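Local coordinates for protein BB0689 (Borrelia burgdorferi, PDB 4D53) that is an outer surface lipoprotein of the bacterial CAP superfamily whose precise molecular role is not established, at residues Leu32-Thr37 with Asp111-Tyr116; Thr78-Ala83 with Ile126-Phe131. One frame throughout, in Å; residues are numbered along the deposited sequence.

Contact 1 (Leu32-Thr37 with Asp111-Tyr116); sequences LEIDDT and DKIGGY
At one border of the CAP-domain sheet, the short strand E33-I34 pairs in parallel with the start of strand 112-119, and L32 to D35 track D111 to G114 residue by residue. Three backbone bonds join them. E33 bonds through both its N and its O, N donating to D111 O at 3.0 Å and O accepting from I113 N; D35 N then closes on I113 O at 2.8 Å with a bent N-H...O angle of 147°. The two sheet faces differ sharply. On one, E33 and K112 run side by side in the same direction; the lysine chain bends at chi2 (-60°), which carries its CD over E33 CB and brings NZ to E33 OE1, a salt bridge whose hydrogen bond is weak. On the other, I34 CG1 comes within 4.2 Å of I113 CG2, and Y17 of helix 10-26 packs on both residues. Just before the strand, L32 crosses I113 at about a right angle, L32 CB meeting I113 CG2 at 4.0 Å. Where the strand gives way to helix 36-52, D35 is the N-cap: OD2 accepts from L38 N and OD1 pairs with R134. The capping side chain also closes on the lysine, D35 CB lying 3.9 Å from K112 CB.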
loop_
_atom_site.group_PDB
_atom_site.type_symbol
_atom_site.label_atom_id
_atom_site.label_comp_id
_atom_site.label_asym_id
_atom_site.label_seq_id
_atom_site.Cartn_x
_atom_site.Cartn_y
_atom_site.Cartn_z
ATOM N N LEU A 32 12.007 -3.983 5.746
ATOM C CA LEU A 32 11.532 -3.843 4.391
ATOM C C LEU A 32 12.206 -2.646 3.684
ATOM O O LEU A 32 12.348 -1.555 4.284
ATOM C CB LEU A 32 10.009 -3.639 4.401
ATOM C CG LEU A 32 9.194 -4.769 5.023
ATOM C CD1 LEU A 32 7.731 -4.349 5.133
ATOM C CD2 LEU A 32 9.370 -6.039 4.224
ATOM N N GLU A 33 12.594 -2.830 2.414
ATOM C CA GLU A 33 13.209 -1.714 1.643
ATOM C C GLU A 33 12.164 -1.174 0.692
ATOM O O GLU A 33 11.424 -1.942 0.094
ATOM C CB GLU A 33 14.379 -2.256 0.809
ATOM C CG GLU A 33 15.530 -2.604 1.762
ATOM C CD GLU A 33 16.786 -3.157 1.084
ATOM O OE1 GLU A 33 16.864 -3.216 -0.180
ATOM O OE2 GLU A 33 17.705 -3.511 1.862
ATOM N N ILE A 34 12.108 0.114 0.585
ATOM C CA ILE A 34 11.132 0.758 -0.367
ATOM C C ILE A 34 11.480 0.424 -1.778
ATOM O O ILE A 34 12.676 0.486 -2.134
ATOM C CB ILE A 34 11.117 2.255 -0.169
ATOM C CG1 ILE A 34 10.659 2.581 1.244
ATOM C CG2 ILE A 34 10.147 2.908 -1.180
ATOM C CD1 ILE A 34 11.018 3.984 1.693
ATOM N N ASP A 35 10.509 0.023 -2.595
ATOM C CA ASP A 35 10.787 -0.449 -3.947
ATOM C C ASP A 35 10.033 0.413 -4.965
ATOM O O ASP A 35 8.781 0.603 -4.851
ATOM C CB ASP A 35 10.360 -1.895 -4.073
ATOM C CG ASP A 35 10.616 -2.465 -5.470
ATOM O OD1 ASP A 35 11.734 -2.928 -5.685
ATOM O OD2 ASP A 35 9.702 -2.479 -6.341
ATOM N N ASP A 36 10.757 0.953 -5.958
ATOM C CA ASP A 36 10.146 1.770 -6.998
ATOM C C ASP A 36 9.060 1.113 -7.786
ATOM O O ASP A 36 8.097 1.786 -8.170
ATOM C CB ASP A 36 11.214 2.237 -8.032
ATOM C CG ASP A 36 12.228 3.168 -7.441
ATOM O OD1 ASP A 36 11.907 3.904 -6.500
ATOM O OD2 ASP A 36 13.376 3.160 -7.940
ATOM N N THR A 37 9.198 -0.130 -8.147
ATOM C CA THR A 37 8.148 -0.780 -8.887
ATOM C C THR A 37 6.866 -0.882 -8.059
ATOM O O THR A 37 5.771 -0.685 -8.597
ATOM C CB THR A 37 8.571 -2.149 -9.384
ATOM O OG1 THR A 37 9.716 -1.981 -10.210
ATOM C CG2 THR A 37 7.576 -2.824 -10.207
ATOM N N ASP A 111 10.355 -8.761 1.392
ATOM C CA ASP A 111 11.420 -7.883 1.755
ATOM C C ASP A 111 11.332 -6.492 1.210
ATOM O O ASP A 111 12.160 -5.643 1.534
ATOM C CB ASP A 111 12.834 -8.485 1.464
ATOM C CG ASP A 111 13.056 -8.841 0.022
ATOM O OD1 ASP A 111 12.151 -8.740 -0.805
ATOM O OD2 ASP A 111 14.188 -9.264 -0.280
ATOM N N LYS A 112 10.328 -6.238 0.379
ATOM C CA LYS A 112 10.140 -4.931 -0.256
ATOM C C LYS A 112 8.722 -4.392 0.086
ATOM O O LYS A 112 7.802 -5.154 0.185
ATOM C CB LYS A 112 10.210 -5.080 -1.781
ATOM C CG LYS A 112 11.539 -5.672 -2.288
ATOM C CD LYS A 112 12.749 -4.864 -1.926
ATOM C CE LYS A 112 14.057 -5.579 -2.337
ATOM N NZ LYS A 112 15.109 -4.576 -2.123
ATOM N N ILE A 113 8.613 -3.076 0.152
ATOM C CA ILE A 113 7.356 -2.363 0.352
ATOM C C ILE A 113 7.288 -1.182 -0.630
ATOM O O ILE A 113 8.314 -0.529 -0.971
ATOM C CB ILE A 113 7.230 -1.846 1.804
ATOM C CG1 ILE A 113 5.835 -1.361 2.150
ATOM C CG2 ILE A 113 8.256 -0.795 2.158
ATOM C CD1 ILE A 113 5.664 -0.971 3.602
ATOM N N GLY A 114 6.066 -0.846 -1.021
ATOM C CA GLY A 114 5.860 0.367 -1.748
ATOM C C GLY A 114 4.391 0.777 -1.684
ATOM O O GLY A 114 3.508 -0.060 -1.818
ATOM N N GLY A 115 4.151 2.045 -1.457
ATOM C CA GLY A 115 2.762 2.521 -1.370
ATOM C C GLY A 115 2.534 3.878 -1.875
ATOM O O GLY A 115 3.491 4.613 -2.322
ATOM N N TYR A 116 1.299 4.294 -1.781
ATOM C CA TYR A 116 0.878 5.611 -2.303
ATOM C C TYR A 116 -0.376 6.042 -1.559
ATOM O O TYR A 116 -1.242 5.184 -1.220
ATOM C CB TYR A 116 0.657 5.552 -3.838
ATOM C CG TYR A 116 0.274 6.924 -4.433
ATOM C CD1 TYR A 116 1.251 7.953 -4.600
ATOM C CD2 TYR A 116 -1.043 7.247 -4.714
ATOM C CE1 TYR A 116 0.905 9.224 -5.094
ATOM C CE2 TYR A 116 -1.378 8.507 -5.226
ATOM C CZ TYR A 116 -0.400 9.486 -5.387
ATOM O OH TYR A 116 -0.826 10.718 -5.868
#

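Contact 2 (Thr78-Ala83 with Ile126-Phe131); sequences TREILA and IFVVLF
Antiparallel pairing in the centre of the CAP alpha-beta-alpha sandwich joins strand 75-84, at the border of the sheet, to strand 125-134. Three hydrogen-bonded pairs, R79 with F131, I81 with V129 and A83 with F127, alternate with the non-hydrogen-bonded pairs E80-L130 and L82-V128. The middle is the most regular: I81 N reaches V129 O at 2.9 Å, with 171° at the hydrogen, and V129 N returns an equally short bond to I81 O. Toward A83 the grip slackens, for F127 N to A83 O is weak and bent to 135°.

Packing is tight on the face bearing I81, V129 and F131, where W95 of helix 91-96 packs on I81 and V129, and loop residues N107 and T110 on F131. I81 turns CG1 into the position between its backbone N and carbonyl carbon (chi1 56°), laying it against V129 CB at 3.8 Å. The same turn brings I81 CD1 to the edge of the F131 ring, near the ring plane, 4.0 Å from CE1. The R79 end of this face is looser and more polar: R79 CB approaches F131 CD1 at 4.2 Å and R79 O lies at the ring edge, in its plane, while the extended side chain leads away to salt bridges with E103 and D109.

The opposite face is mixed. L82 CD2 nestles against V128 CG2, but the partly exposed E80 runs alongside L130, its aliphatic CG touching L130 CD2 at 3.7 Å. Its carboxylate is held from beyond the strands, OE1 by H57 ND1 and OE2 by R67. At the more open T78 end, one carbonyl takes two donors: F131 O accepts from R79 N and from the T78 hydroxyl, whose OG1 lies 2.7 Å away.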
loop_
_atom_site.group_PDB
_atom_site.type_symbol
_atom_site.label_atom_id
_atom_site.label_comp_id
_atom_site.label_asym_id
_atom_site.label_seq_id
_atom_site.Cartn_x
_atom_site.Cartn_y
_atom_site.Cartn_z
ATOM N N THR A 78 3.351 -11.700 -2.928
ATOM C CA THR A 78 2.909 -10.322 -2.696
ATOM C C THR A 78 1.704 -10.185 -1.751
ATOM O O THR A 78 0.909 -11.146 -1.615
ATOM C CB THR A 78 2.575 -9.678 -4.017
ATOM O OG1 THR A 78 2.438 -8.264 -3.797
ATOM C CG2 THR A 78 1.273 -10.269 -4.580
ATOM N N ARG A 79 1.584 -9.023 -1.073
ATOM C CA ARG A 79 0.358 -8.683 -0.296
ATOM C C ARG A 79 -0.023 -7.242 -0.560
ATOM O O ARG A 79 0.872 -6.417 -0.834
ATOM C CB ARG A 79 0.572 -8.754 1.169
ATOM C CG ARG A 79 0.917 -10.170 1.597
ATOM C CD ARG A 79 1.770 -10.092 2.793
ATOM N NE ARG A 79 2.226 -11.421 3.211
ATOM C CZ ARG A 79 1.436 -12.301 3.787
ATOM N NH1 ARG A 79 0.155 -12.010 3.976
ATOM N NH2 ARG A 79 1.931 -13.442 4.237
ATOM N N GLU A 80 -1.306 -6.947 -0.351
ATOM C CA GLU A 80 -1.847 -5.597 -0.608
ATOM C C GLU A 80 -2.761 -5.220 0.521
ATOM O O GLU A 80 -3.641 -6.044 0.911
ATOM C CB GLU A 80 -2.623 -5.600 -1.908
ATOM C CG GLU A 80 -3.339 -4.263 -2.161
ATOM C CD GLU A 80 -4.031 -4.258 -3.526
ATOM O OE1 GLU A 80 -5.202 -4.740 -3.618
ATOM O OE2 GLU A 80 -3.395 -3.748 -4.489
ATOM N N ILE A 81 -2.613 -4.009 1.064
ATOM C CA ILE A 81 -3.571 -3.454 1.986
ATOM C C ILE A 81 -4.090 -2.104 1.465
ATOM O O ILE A 81 -3.285 -1.318 0.941
ATOM C CB ILE A 81 -3.022 -3.314 3.437
ATOM C CG1 ILE A 81 -1.764 -2.489 3.484
ATOM C CG2 ILE A 81 -2.655 -4.736 4.049
ATOM C CD1 ILE A 81 -1.104 -2.199 4.843
ATOM N N LEU A 82 -5.382 -1.841 1.710
ATOM C CA LEU A 82 -6.035 -0.639 1.335
ATOM C C LEU A 82 -6.619 0.043 2.489
ATOM O O LEU A 82 -6.995 -0.613 3.481
ATOM C CB LEU A 82 -7.139 -0.992 0.303
ATOM C CG LEU A 82 -6.744 -1.918 -0.834
ATOM C CD1 LEU A 82 -7.938 -2.355 -1.641
ATOM C CD2 LEU A 82 -5.757 -1.201 -1.792
ATOM N N ALA A 83 -6.848 1.342 2.381
ATOM C CA ALA A 83 -7.608 2.129 3.314
ATOM C C ALA A 83 -8.233 3.323 2.620
ATOM O O ALA A 83 -7.672 3.833 1.667
ATOM C CB ALA A 83 -6.803 2.608 4.503
ATOM N N ILE A 126 -7.145 7.813 -0.178
ATOM C CA ILE A 126 -6.972 6.371 -0.340
ATOM C C ILE A 126 -5.523 6.004 -0.122
ATOM O O ILE A 126 -4.625 6.606 -0.766
ATOM C CB ILE A 126 -7.405 5.898 -1.717
ATOM C CG1 ILE A 126 -8.948 6.116 -1.896
ATOM C CG2 ILE A 126 -7.087 4.429 -1.938
ATOM C CD1 ILE A 126 -9.454 5.778 -3.286
ATOM N N PHE A 127 -5.138 5.146 0.725
ATOM C CA PHE A 127 -3.900 4.332 0.826
ATOM C C PHE A 127 -3.971 3.025 0.095
ATOM O O PHE A 127 -4.963 2.218 0.221
ATOM C CB PHE A 127 -3.571 4.073 2.297
ATOM C CG PHE A 127 -3.251 5.319 3.074
ATOM C CD1 PHE A 127 -1.979 5.864 3.044
ATOM C CD2 PHE A 127 -4.224 5.944 3.835
ATOM C CE1 PHE A 127 -1.684 7.010 3.757
ATOM C CE2 PHE A 127 -3.933 7.089 4.551
ATOM C CZ PHE A 127 -2.662 7.624 4.513
ATOM N N VAL A 128 -2.886 2.883 -0.712
ATOM C CA VAL A 128 -2.562 1.550 -1.230
ATOM C C VAL A 128 -1.150 1.180 -0.802
ATOM O O VAL A 128 -0.192 1.902 -1.192
ATOM C CB VAL A 128 -2.690 1.432 -2.771
ATOM C CG1 VAL A 128 -2.257 0.050 -3.295
ATOM C CG2 VAL A 128 -4.102 1.818 -3.283
ATOM N N VAL A 129 -0.985 0.048 -0.087
ATOM C CA VAL A 129 0.374 -0.383 0.350
ATOM C C VAL A 129 0.602 -1.801 -0.076
ATOM O O VAL A 129 -0.198 -2.666 0.192
ATOM C CB VAL A 129 0.668 -0.111 1.832
ATOM C CG1 VAL A 129 2.087 -0.579 2.222
ATOM C CG2 VAL A 129 0.368 1.330 2.217
ATOM N N LEU A 130 1.683 -2.036 -0.823
ATOM C CA LEU A 130 2.051 -3.311 -1.350
ATOM C C LEU A 130 3.355 -3.819 -0.688
ATOM O O LEU A 130 4.235 -3.033 -0.381
ATOM C CB LEU A 130 2.339 -3.204 -2.859
ATOM C CG LEU A 130 1.174 -2.644 -3.732
ATOM C CD1 LEU A 130 1.499 -2.455 -5.252
ATOM C CD2 LEU A 130 -0.008 -3.574 -3.617
ATOM N N PHE A 131 3.399 -5.129 -0.554
ATOM C CA PHE A 131 4.525 -5.856 -0.017
ATOM C C PHE A 131 4.891 -6.929 -1.020
ATOM O O PHE A 131 4.008 -7.565 -1.677
ATOM C CB PHE A 131 4.194 -6.543 1.331
ATOM C CG PHE A 131 3.699 -5.622 2.407
ATOM C CD1 PHE A 131 2.395 -5.190 2.401
ATOM C CD2 PHE A 131 4.513 -5.201 3.412
ATOM C CE1 PHE A 131 1.947 -4.298 3.349
ATOM C CE2 PHE A 131 4.079 -4.362 4.402
ATOM C CZ PHE A 131 2.783 -3.862 4.363
#

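Both contacts belong to one mixed sheet and sit on opposite sides of the pairing between strands 112-119 and 125-134, which joins them directly through G114 O to L130 N and Y116 O to V128 N. Contact 2, close to the centre of the folded molecule, is buried and largely aliphatic and aromatic, its charged groups confined to R79 and E80. Contact 1 lies farther out, is parallel and brief, and exposes a salt bridge on one face while a helix begins at its end. Their apolar side chains nevertheless merge, L32 CD1 packing 3.7 Å from F131 CE2. Helix 36-52 also serves both, starting within contact 1 and packing on V128 and L130 of contact 2.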